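Local structure of CurF (Lyngbya majuscula, 5DP2) at residues A[21-26]-A[321-326]; A[37-43]-A[115-121]; A[83-88]-A[100-106]; A[312-318]-A[334-340]. The protein closes a cyclopropane ring during assembly of curacin A, as an NADP-binding domain of the enoyl reductase family within a polyketide synthase. All blocks are in the same frame, centred on the assembly; numbering follows the deposited sequence.

Contact 1: residues A[21-26]-A[321-326]; sequences LKNLTW and VVEAFR
Leu24 drives its CD1 methyl straight onto the ring of Phe325, 3.7 Å from the ring centroid and 13° off the normal, a CH-pi contact over one face in which the two side chains cross at about a right angle. CG of Leu24 stands anti to its own carbonyl carbon (chi1 -77°), which turns the branched end down toward the helix. Leu21 adds a second apolar contact: the side chains of Leu21 and Arg326 run past each other in opposite directions, Leu21 CD1 being 3.6 Å from Arg326 CG. Leucines suit this place because they offer branched methyls to Phe325 and to the aliphatic part of Arg326. The 3-10 turn 21-23 and the start of strand 25-28 are thereby laid across helix 321-329, the helix of a beta-alpha-beta unit, while Val56 of helix 50-57 closes on both leucines. The outer side is looser and wetter. Arg326 is held by a salt bridge from NH1 to Glu323 OE2 (2.9 Å), Val322 CG1 lies over one face of its guanidinium, and a water accepts from both Arg326 NH2 and Lys22 N. At the other end Val321 CG1 approaches Trp26 NE1 to 3.5 Å, while the indole N-H is used in a hydrogen bond to Ser318 O.

Contact 2: residues A[37-43]-A[115-121]; sequences TEVEVQI and SFVICSP
Strands 39-48 and 116-119 run antiparallel in the GroES-like beta domain found in zinc-type alcohol dehydrogenases and their reductase relatives. Val39 pairs with Cys119 and Val41 with Val117, each pair joined by two backbone hydrogen bonds; the straightest runs from Val41 N to Val117 O, 2.8 Å at 172°. Beta-branched valines fit these extended positions and send their methyls to one face, where Ile43 CD1 meets Val117 CG2 at 3.9 Å and Leu106 covers both. The opposite face is more polar. Glu40, fully extended with CG anti to the backbone N (chi1 -172°), reaches across to Phe116, its OE1 3.5 Å from Phe116 CB and its carboxylate plane 39° from the ring. Gln42 lies beside the same phenyl, pointing the same way, with CG 3.7 Å from Phe116 CE1. Ile118 spans two acids, CG1 against Glu40 CG and CG2 3.4 Å from Glu38 OE1, an oxygen hydrogen-bonded to Lys35 N. Arg31 makes a salt bridge to Glu40 OE1 and a cation-pi contact with Phe116. One guanidinium thus serves both carboxylate and ring, so the buried charge of Glu40 is probably balanced where an isolated acid would be costly.

Contact 3: residues A[83-88]-A[100-106]; sequences EGVGTV and VGDEVIL
Val85 and Ile105 stand side by side on one face of an antiparallel hairpin, as a non-hydrogen-bonded pair, their chains crossing at a slant with Val85 CG1, in the conformer described, 3.9 Å from Ile105 CG1. CG1 of Ile105 stands beside its backbone N (chi1 -66°), which brings that branch against the valine, and Met133 and Phe140 add cover to this face. On the other side the arrangement is lopsided. Gly84 and Gly86 present bare backbone, over which Leu106 bends back until its CD1 is 3.5 Å from Gly84 O. Farther along, Val88 and Asp102 lie side by side and point the same way, Val88 CG2 being 4.1 Å from Asp102 CB, and the same methyl touches Val104 CG1. The backbone ties these positions: Val88 N donates to Asp102 O (2.8 Å, 173°), and Val88 O accepts from Gly101 N, whose positive phi (99°) is readily taken up by glycine. Thr87 and Glu103 share a face but are bridged by water, 2.7 Å from Thr87 OG1 and 2.8 Å from Glu103 OE2. Thr87 OG1 is bonded to Lys44 NZ too, and Asp102 makes a salt bridge with Lys99. The polar ends are thus tied by water and lysines, while the strands themselves are held by hydrogen bonds between backbone N-H and C=O groups and by aliphatic packing.

Contact 4: residues A[312-318]-A[334-340]; sequences PYKVFPS and IGKIVVT
Ile337 and Phe316 meet on the helix-facing side of two parallel strands, where Ile337 CG2, in the conformer described, lies 3.6 Å from Phe316 CD1 and equally near CE1. Phe316 can be followed outward. Its CB passes 4.5 Å from Val339 CG2, CG stands anti to the carbonyl carbon, beside the backbone N (chi1 -70°), CD1 and CE1 rest against the isoleucine methyl, and the ring as a whole packs on Ala324 and meets His327 edge-to-face. A flat aromatic suits this place, filling the layer between sheet and helix. On the other face the side chains of Val315 and Thr340 cross at about a right angle, with Val315 CG1 3.7 Å from Thr340 CG2, and Tyr313 CB touches Val338 CG2. Backbone bonds zip the strands in register, from Lys336 N to Pro312 O (2.9 Å) through to Thr340 N to Phe316 O (3.0 Å). Gly335 has a positive phi (89°) and its CA 3.3 Å from Pro312 O, a tight approach that suits a residue without a CB. Lys336 carries its amine away from the strand pair to Glu83, Asn49 and Ser142, near the bound NADP. Strand 313-317, helix 321-329 and strand 336-340 form a beta-alpha-beta crossover, its two parallel strands side by side and the connecting helix packed over one face.

In the fold
Contacts 2, 3 and 4 all belong to one mixed sheet, with strand 39-48 pairing with strands of each. Contacts 2 and 3 are closest, their centres 8 Å apart, and Gln42 N lies 2.8 Å from Thr87 O in a probable hydrogen bond. Contact 1 supplies the helix of the crossover whose strands form contact 4: Ala324 CB packs 3.6 Å from Phe316 CG, and the two contacts also meet at Trp26 and Ser318. Contacts 3 and 4 join through the salt bridge between Glu83 OE2 and Lys336 NZ, 2.9 Å. This pair borders the cofactor site, the side chain of Lys336 being about 5 Å and that of Glu83 about 7 Å from the bound NADP.

Contact 1: residues A[21-26]-A[321-326]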
# COMPACT_ATOMS: atom_id res chain seq x y z
N LEU A 21 16.76 -9.19 7.43
CA LEU A 21 15.78 -9.88 6.60
C LEU A 21 16.00 -11.39 6.61
O LEU A 21 15.03 -12.16 6.51
CB LEU A 21 15.79 -9.35 5.16
CG LEU A 21 15.41 -7.87 5.00
CD1 LEU A 21 15.39 -7.49 3.54
CD2 LEU A 21 14.09 -7.55 5.67
N LYS A 22 17.26 -11.83 6.72
CA LYS A 22 17.53 -13.27 6.62
C LYS A 22 16.91 -14.05 7.76
O LYS A 22 16.83 -15.28 7.70
CB LYS A 22 19.02 -13.57 6.49
CG LYS A 22 19.81 -13.34 7.76
CD LYS A 22 21.32 -13.39 7.55
CE LYS A 22 21.87 -14.79 7.65
NZ LYS A 22 23.36 -14.78 7.46
N ASN A 23 16.50 -13.38 8.83
CA ASN A 23 15.87 -14.10 9.93
C ASN A 23 14.36 -14.36 9.75
O ASN A 23 13.75 -15.03 10.60
CB ASN A 23 16.10 -13.40 11.26
CG ASN A 23 17.55 -13.41 11.71
OD1 ASN A 23 18.27 -14.41 11.56
ND2 ASN A 23 17.96 -12.33 12.34
N LEU A 24 13.77 -13.90 8.65
CA LEU A 24 12.39 -14.29 8.32
C LEU A 24 12.36 -15.82 8.16
O LEU A 24 13.18 -16.39 7.45
CB LEU A 24 11.97 -13.63 7.02
CG LEU A 24 11.61 -12.15 7.15
CD1 LEU A 24 11.67 -11.45 5.80
CD2 LEU A 24 10.23 -12.00 7.78
N THR A 25 11.37 -16.45 8.80
CA THR A 25 11.27 -17.89 8.95
C THR A 25 9.81 -18.33 8.78
O THR A 25 8.93 -17.72 9.36
CB THR A 25 11.74 -18.25 10.39
OG1 THR A 25 13.07 -17.74 10.63
CG2 THR A 25 11.69 -19.75 10.65
N TRP A 26 9.56 -19.43 8.07
CA TRP A 26 8.23 -20.04 8.03
C TRP A 26 8.10 -20.96 9.26
O TRP A 26 8.68 -22.03 9.31
CB TRP A 26 8.03 -20.82 6.74
CG TRP A 26 7.87 -19.94 5.52
CD1 TRP A 26 8.75 -19.76 4.49
CD2 TRP A 26 6.72 -19.11 5.23
NE1 TRP A 26 8.23 -18.87 3.58
CE2 TRP A 26 6.99 -18.46 4.01
CE3 TRP A 26 5.50 -18.85 5.88
CZ2 TRP A 26 6.08 -17.58 3.43
CZ3 TRP A 26 4.58 -18.00 5.28
CH2 TRP A 26 4.88 -17.37 4.07
N VAL A 321 10.93 -16.04 0.13
CA VAL A 321 10.39 -14.85 0.76
C VAL A 321 11.48 -13.86 1.22
O VAL A 321 11.26 -12.65 1.14
CB VAL A 321 9.43 -15.24 1.92
CG1 VAL A 321 10.16 -15.95 3.07
CG2 VAL A 321 8.64 -14.05 2.42
N VAL A 322 12.64 -14.34 1.67
CA VAL A 322 13.69 -13.40 2.06
C VAL A 322 14.13 -12.56 0.84
O VAL A 322 14.27 -11.33 0.94
CB VAL A 322 14.90 -14.14 2.69
CG1 VAL A 322 16.08 -13.20 2.88
CG2 VAL A 322 14.50 -14.75 4.03
N GLU A 323 14.35 -13.22 -0.29
CA GLU A 323 14.71 -12.50 -1.50
C GLU A 323 13.60 -11.55 -1.97
O GLU A 323 13.90 -10.49 -2.54
CB GLU A 323 15.11 -13.45 -2.61
CG GLU A 323 16.44 -14.14 -2.32
CD GLU A 323 17.59 -13.17 -1.99
OE1 GLU A 323 17.76 -12.12 -2.64
OE2 GLU A 323 18.38 -13.47 -1.06
N ALA A 324 12.33 -11.91 -1.75
CA ALA A 324 11.23 -11.01 -2.10
C ALA A 324 11.32 -9.71 -1.27
O ALA A 324 11.19 -8.60 -1.79
CB ALA A 324 9.90 -11.70 -1.85
N PHE A 325 11.54 -9.85 0.05
CA PHE A 325 11.71 -8.69 0.90
C PHE A 325 12.93 -7.88 0.48
O PHE A 325 12.89 -6.65 0.46
CB PHE A 325 11.82 -9.07 2.40
CG PHE A 325 10.49 -9.23 3.14
CD1 PHE A 325 9.59 -10.23 2.83
CD2 PHE A 325 10.19 -8.40 4.20
CE1 PHE A 325 8.40 -10.36 3.54
CE2 PHE A 325 9.01 -8.53 4.94
CZ PHE A 325 8.12 -9.54 4.61
N ARG A 326 14.03 -8.57 0.14
CA ARG A 326 15.25 -7.87 -0.28
C ARG A 326 15.06 -7.12 -1.59
O ARG A 326 15.65 -6.05 -1.79
CB ARG A 326 16.41 -8.86 -0.42
CG ARG A 326 17.05 -9.24 0.88
CD ARG A 326 18.17 -10.23 0.66
NE ARG A 326 18.82 -10.46 1.94
CZ ARG A 326 19.43 -11.58 2.29
NH1 ARG A 326 19.53 -12.58 1.43
NH2 ARG A 326 19.99 -11.69 3.50
O HOH W 1 19.67 -9.79 5.86

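Contact 2: residues A[37-43]-A[115-121]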
# COMPACT_ATOMS: atom_id res chain seq x y z
N THR A 37 -18.85 -17.62 13.82
CA THR A 37 -18.90 -16.40 13.00
C THR A 37 -17.57 -16.06 12.32
O THR A 37 -17.35 -14.91 11.94
CB THR A 37 -19.52 -15.20 13.70
OG1 THR A 37 -18.65 -14.87 14.75
CG2 THR A 37 -20.92 -15.50 14.19
N GLU A 38 -16.73 -17.06 12.11
CA GLU A 38 -15.44 -16.89 11.44
C GLU A 38 -15.43 -17.54 10.07
O GLU A 38 -16.28 -18.38 9.76
CB GLU A 38 -14.33 -17.49 12.30
CG GLU A 38 -14.12 -16.80 13.63
CD GLU A 38 -13.05 -17.43 14.49
OE1 GLU A 38 -12.80 -18.65 14.41
OE2 GLU A 38 -12.48 -16.69 15.30
N VAL A 39 -14.43 -17.16 9.26
CA VAL A 39 -14.18 -17.71 7.94
C VAL A 39 -12.70 -18.07 7.84
O VAL A 39 -11.85 -17.29 8.27
CB VAL A 39 -14.52 -16.68 6.83
CG1 VAL A 39 -14.30 -17.23 5.44
CG2 VAL A 39 -15.96 -16.18 6.96
N GLU A 40 -12.39 -19.23 7.25
CA GLU A 40 -11.00 -19.64 7.01
C GLU A 40 -10.68 -19.51 5.52
O GLU A 40 -11.38 -20.10 4.66
CB GLU A 40 -10.74 -21.08 7.45
CG GLU A 40 -9.26 -21.45 7.39
CD GLU A 40 -8.96 -22.88 7.71
OE1 GLU A 40 -7.89 -23.12 8.33
OE2 GLU A 40 -9.78 -23.74 7.33
N VAL A 41 -9.61 -18.76 5.22
CA VAL A 41 -9.16 -18.51 3.86
C VAL A 41 -7.77 -19.17 3.67
O VAL A 41 -6.87 -18.97 4.49
CB VAL A 41 -9.03 -17.00 3.59
CG1 VAL A 41 -8.58 -16.75 2.16
CG2 VAL A 41 -10.36 -16.31 3.88
N GLN A 42 -7.64 -19.96 2.61
CA GLN A 42 -6.32 -20.47 2.19
C GLN A 42 -5.66 -19.41 1.30
O GLN A 42 -6.20 -19.05 0.23
CB GLN A 42 -6.46 -21.79 1.44
CG GLN A 42 -5.09 -22.37 1.13
CD GLN A 42 -5.12 -23.74 0.57
OE1 GLN A 42 -6.16 -24.36 0.48
NE2 GLN A 42 -3.97 -24.25 0.22
N ILE A 43 -4.55 -18.85 1.76
CA ILE A 43 -3.89 -17.78 1.04
C ILE A 43 -3.27 -18.31 -0.24
O ILE A 43 -2.63 -19.36 -0.25
CB ILE A 43 -2.82 -17.10 1.94
CG1 ILE A 43 -3.46 -16.57 3.22
CG2 ILE A 43 -2.08 -16.03 1.19
CD1 ILE A 43 -4.55 -15.54 3.03
N SER A 115 -0.29 -19.84 5.80
CA SER A 115 -0.98 -20.76 4.91
C SER A 115 -2.50 -20.54 4.94
O SER A 115 -3.17 -20.59 3.88
CB SER A 115 -0.68 -22.20 5.31
OG SER A 115 0.72 -22.44 5.41
N PHE A 116 -3.04 -20.34 6.14
CA PHE A 116 -4.46 -20.15 6.36
C PHE A 116 -4.66 -18.95 7.28
O PHE A 116 -3.87 -18.77 8.21
CB PHE A 116 -5.11 -21.38 7.00
CG PHE A 116 -4.99 -22.62 6.15
CD1 PHE A 116 -5.91 -22.90 5.14
CD2 PHE A 116 -3.94 -23.50 6.33
CE1 PHE A 116 -5.76 -24.02 4.34
CE2 PHE A 116 -3.79 -24.61 5.53
CZ PHE A 116 -4.70 -24.87 4.54
N VAL A 117 -5.69 -18.15 7.00
CA VAL A 117 -6.08 -17.03 7.85
C VAL A 117 -7.53 -17.24 8.27
O VAL A 117 -8.38 -17.46 7.42
CB VAL A 117 -5.92 -15.69 7.11
CG1 VAL A 117 -6.58 -14.54 7.89
CG2 VAL A 117 -4.45 -15.36 6.88
N ILE A 118 -7.79 -17.13 9.58
CA ILE A 118 -9.17 -17.13 10.09
C ILE A 118 -9.52 -15.70 10.45
O ILE A 118 -8.85 -15.07 11.25
CB ILE A 118 -9.35 -18.14 11.24
CG1 ILE A 118 -9.11 -19.56 10.68
CG2 ILE A 118 -10.73 -18.04 11.83
CD1 ILE A 118 -9.24 -20.68 11.70
N CYS A 119 -10.61 -15.21 9.90
CA CYS A 119 -11.01 -13.84 10.13
C CYS A 119 -12.52 -13.72 10.14
O CYS A 119 -13.23 -14.68 10.05
CB CYS A 119 -10.38 -12.92 9.10
SG CYS A 119 -10.85 -13.23 7.42
N SER A 120 -12.99 -12.48 10.27
CA SER A 120 -14.42 -12.19 10.24
C SER A 120 -14.92 -12.07 8.80
O SER A 120 -14.16 -11.61 7.92
CB SER A 120 -14.67 -10.87 10.96
OG SER A 120 -15.86 -10.26 10.53
N PRO A 121 -16.20 -12.35 8.55
CA PRO A 121 -16.73 -12.10 7.21
C PRO A 121 -16.58 -10.66 6.74
O PRO A 121 -16.47 -10.44 5.54
CB PRO A 121 -18.22 -12.47 7.32
CG PRO A 121 -18.38 -13.13 8.59
CD PRO A 121 -17.18 -12.99 9.43
O HOH W 2 -1.77 -21.21 1.56

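Contact 3: residues A[83-88]-A[100-106]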
# COMPACT_ATOMS: atom_id res chain seq x y z
N GLU A 83 -2.36 -7.37 3.50
CA GLU A 83 -3.30 -7.54 2.42
C GLU A 83 -2.97 -8.89 1.78
O GLU A 83 -1.86 -9.41 1.94
CB GLU A 83 -3.14 -6.42 1.36
CG GLU A 83 -1.71 -6.34 0.80
CD GLU A 83 -1.50 -5.28 -0.28
OE1 GLU A 83 -2.45 -5.09 -1.10
OE2 GLU A 83 -0.40 -4.68 -0.31
N GLY A 84 -3.91 -9.45 1.05
CA GLY A 84 -3.64 -10.61 0.24
C GLY A 84 -4.89 -11.15 -0.40
O GLY A 84 -5.95 -10.51 -0.32
N VAL A 85 -4.76 -12.31 -1.05
CA VAL A 85 -5.89 -12.91 -1.76
C VAL A 85 -5.86 -14.41 -1.56
O VAL A 85 -4.80 -15.01 -1.39
CB VAL A 85 -5.88 -12.60 -3.29
CG1 VAL A 85 -5.99 -11.11 -3.55
CG2 VAL A 85 -4.64 -13.17 -3.95
N GLY A 86 -7.05 -15.02 -1.57
CA GLY A 86 -7.10 -16.46 -1.48
C GLY A 86 -8.50 -16.99 -1.65
O GLY A 86 -9.39 -16.31 -2.20
N THR A 87 -8.68 -18.22 -1.21
CA THR A 87 -9.92 -18.97 -1.44
C THR A 87 -10.50 -19.41 -0.11
O THR A 87 -9.79 -19.95 0.75
CB THR A 87 -9.63 -20.23 -2.28
OG1 THR A 87 -8.92 -19.82 -3.47
CG2 THR A 87 -10.89 -20.99 -2.64
N VAL A 88 -11.80 -19.17 0.09
CA VAL A 88 -12.47 -19.65 1.31
C VAL A 88 -12.48 -21.19 1.31
O VAL A 88 -12.99 -21.81 0.37
CB VAL A 88 -13.90 -19.08 1.38
CG1 VAL A 88 -14.66 -19.67 2.57
CG2 VAL A 88 -13.87 -17.57 1.47
N VAL A 100 -17.68 -21.92 0.91
CA VAL A 100 -16.49 -22.60 0.44
C VAL A 100 -16.34 -22.41 -1.07
O VAL A 100 -17.30 -22.59 -1.82
CB VAL A 100 -16.54 -24.10 0.84
CG1 VAL A 100 -15.44 -24.89 0.16
CG2 VAL A 100 -16.45 -24.27 2.35
N GLY A 101 -15.13 -22.03 -1.49
CA GLY A 101 -14.79 -21.82 -2.88
C GLY A 101 -14.81 -20.36 -3.31
O GLY A 101 -14.29 -20.03 -4.38
N ASP A 102 -15.40 -19.47 -2.51
CA ASP A 102 -15.39 -18.06 -2.86
C ASP A 102 -13.94 -17.54 -2.87
O ASP A 102 -13.15 -17.86 -2.01
CB ASP A 102 -16.21 -17.26 -1.86
CG ASP A 102 -17.73 -17.45 -1.97
OD1 ASP A 102 -18.22 -17.95 -3.01
OD2 ASP A 102 -18.43 -17.01 -1.02
N GLU A 103 -13.65 -16.67 -3.84
CA GLU A 103 -12.33 -16.05 -3.97
C GLU A 103 -12.41 -14.62 -3.42
O GLU A 103 -13.31 -13.84 -3.77
CB GLU A 103 -11.87 -16.07 -5.42
CG GLU A 103 -11.70 -17.49 -5.95
CD GLU A 103 -11.20 -17.56 -7.36
OE1 GLU A 103 -11.32 -16.55 -8.07
OE2 GLU A 103 -10.68 -18.62 -7.73
N VAL A 104 -11.45 -14.29 -2.55
CA VAL A 104 -11.52 -13.07 -1.77
C VAL A 104 -10.19 -12.31 -1.71
O VAL A 104 -9.10 -12.90 -1.78
CB VAL A 104 -12.00 -13.38 -0.32
CG1 VAL A 104 -13.45 -13.88 -0.36
CG2 VAL A 104 -11.10 -14.37 0.40
N ILE A 105 -10.34 -11.00 -1.56
CA ILE A 105 -9.28 -10.11 -1.08
C ILE A 105 -9.45 -9.98 0.42
O ILE A 105 -10.56 -9.76 0.93
CB ILE A 105 -9.39 -8.72 -1.77
CG1 ILE A 105 -9.10 -8.81 -3.27
CG2 ILE A 105 -8.50 -7.69 -1.07
CD1 ILE A 105 -9.52 -7.59 -4.04
N LEU A 106 -8.33 -10.11 1.16
CA LEU A 106 -8.33 -9.91 2.61
C LEU A 106 -7.96 -8.46 2.91
O LEU A 106 -6.87 -7.99 2.53
CB LEU A 106 -7.37 -10.87 3.31
CG LEU A 106 -7.67 -12.36 3.13
CD1 LEU A 106 -7.00 -12.96 1.92
CD2 LEU A 106 -7.27 -13.12 4.41
O HOH W 3 -9.81 -20.58 -5.87

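Contact 4: residues A[312-318]-A[334-340]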
# COMPACT_ATOMS: atom_id res chain seq x y z
N PRO A 312 2.03 -3.39 -12.29
CA PRO A 312 3.16 -4.26 -12.66
C PRO A 312 3.59 -5.06 -11.43
O PRO A 312 3.52 -4.54 -10.31
CB PRO A 312 4.25 -3.27 -13.11
CG PRO A 312 3.49 -2.04 -13.49
CD PRO A 312 2.37 -1.98 -12.51
N TYR A 313 4.04 -6.27 -11.66
CA TYR A 313 4.43 -7.11 -10.52
C TYR A 313 5.57 -8.04 -10.89
O TYR A 313 5.85 -8.31 -12.05
CB TYR A 313 3.24 -7.91 -9.97
CG TYR A 313 2.63 -8.90 -10.95
CD1 TYR A 313 3.23 -10.15 -11.19
CD2 TYR A 313 1.50 -8.58 -11.69
CE1 TYR A 313 2.71 -11.04 -12.11
CE2 TYR A 313 0.94 -9.46 -12.60
CZ TYR A 313 1.55 -10.70 -12.81
OH TYR A 313 1.02 -11.58 -13.73
N LYS A 314 6.20 -8.56 -9.84
CA LYS A 314 7.19 -9.62 -9.92
C LYS A 314 6.83 -10.67 -8.86
O LYS A 314 6.61 -10.31 -7.70
CB LYS A 314 8.61 -9.10 -9.69
CG LYS A 314 9.63 -10.23 -9.85
CD LYS A 314 11.07 -9.77 -9.76
CE LYS A 314 12.02 -10.93 -9.75
NZ LYS A 314 12.13 -11.54 -11.09
N VAL A 315 6.78 -11.93 -9.29
CA VAL A 315 6.39 -13.02 -8.40
C VAL A 315 7.62 -13.72 -7.82
O VAL A 315 8.61 -13.98 -8.53
CB VAL A 315 5.52 -14.05 -9.13
CG1 VAL A 315 5.26 -15.31 -8.31
CG2 VAL A 315 4.22 -13.45 -9.57
N PHE A 316 7.54 -14.04 -6.52
CA PHE A 316 8.48 -14.91 -5.85
C PHE A 316 7.71 -16.05 -5.21
O PHE A 316 6.66 -15.81 -4.59
CB PHE A 316 9.22 -14.16 -4.72
CG PHE A 316 10.19 -13.11 -5.20
CD1 PHE A 316 9.75 -11.88 -5.65
CD2 PHE A 316 11.55 -13.33 -5.16
CE1 PHE A 316 10.65 -10.92 -6.09
CE2 PHE A 316 12.44 -12.38 -5.62
CZ PHE A 316 11.99 -11.17 -6.08
N PRO A 317 8.21 -17.28 -5.27
CA PRO A 317 7.58 -18.35 -4.50
C PRO A 317 7.85 -18.14 -3.00
O PRO A 317 8.82 -17.51 -2.61
CB PRO A 317 8.28 -19.60 -5.03
CG PRO A 317 9.66 -19.11 -5.37
CD PRO A 317 9.43 -17.74 -5.96
N SER A 318 7.01 -18.76 -2.17
CA SER A 318 7.13 -18.61 -0.73
C SER A 318 8.49 -19.01 -0.17
O SER A 318 8.96 -18.38 0.79
CB SER A 318 6.04 -19.42 -0.02
OG SER A 318 6.15 -20.81 -0.33
N ILE A 334 9.36 -2.23 -10.13
CA ILE A 334 8.31 -1.32 -10.54
C ILE A 334 6.99 -1.97 -10.10
O ILE A 334 6.72 -3.12 -10.48
CB ILE A 334 8.25 -1.12 -12.07
CG1 ILE A 334 9.60 -0.66 -12.63
CG2 ILE A 334 7.09 -0.21 -12.45
CD1 ILE A 334 9.92 0.76 -12.30
N GLY A 335 6.19 -1.28 -9.30
CA GLY A 335 4.89 -1.85 -8.90
C GLY A 335 4.99 -2.66 -7.62
O GLY A 335 5.43 -2.14 -6.58
N LYS A 336 4.56 -3.92 -7.70
CA LYS A 336 4.36 -4.76 -6.53
C LYS A 336 5.26 -6.02 -6.57
O LYS A 336 5.48 -6.60 -7.64
CB LYS A 336 2.87 -5.18 -6.43
CG LYS A 336 2.35 -5.44 -5.00
CD LYS A 336 2.05 -4.15 -4.25
CE LYS A 336 1.60 -4.40 -2.80
NZ LYS A 336 1.23 -3.14 -2.08
N ILE A 337 5.68 -6.47 -5.38
CA ILE A 337 6.34 -7.75 -5.25
C ILE A 337 5.35 -8.70 -4.59
O ILE A 337 4.84 -8.41 -3.50
CB ILE A 337 7.63 -7.57 -4.47
CG1 ILE A 337 8.54 -6.59 -5.23
CG2 ILE A 337 8.29 -8.92 -4.25
CD1 ILE A 337 9.53 -5.90 -4.33
N VAL A 338 5.03 -9.78 -5.31
CA VAL A 338 3.96 -10.70 -4.89
C VAL A 338 4.56 -12.07 -4.61
O VAL A 338 5.27 -12.62 -5.42
CB VAL A 338 2.86 -10.81 -5.98
CG1 VAL A 338 1.79 -11.80 -5.57
CG2 VAL A 338 2.25 -9.44 -6.27
N VAL A 339 4.21 -12.63 -3.43
CA VAL A 339 4.68 -13.95 -3.03
C VAL A 339 3.52 -14.95 -3.20
O VAL A 339 2.40 -14.71 -2.72
CB VAL A 339 5.19 -13.93 -1.58
CG1 VAL A 339 5.59 -15.32 -1.10
CG2 VAL A 339 6.37 -12.96 -1.47
N THR A 340 3.76 -16.06 -3.89
CA THR A 340 2.75 -17.09 -4.02
C THR A 340 2.92 -18.14 -2.94
O THR A 340 4.03 -18.52 -2.57
CB THR A 340 2.79 -17.75 -5.41
OG1 THR A 340 4.11 -18.21 -5.69
CG2 THR A 340 2.35 -16.76 -6.47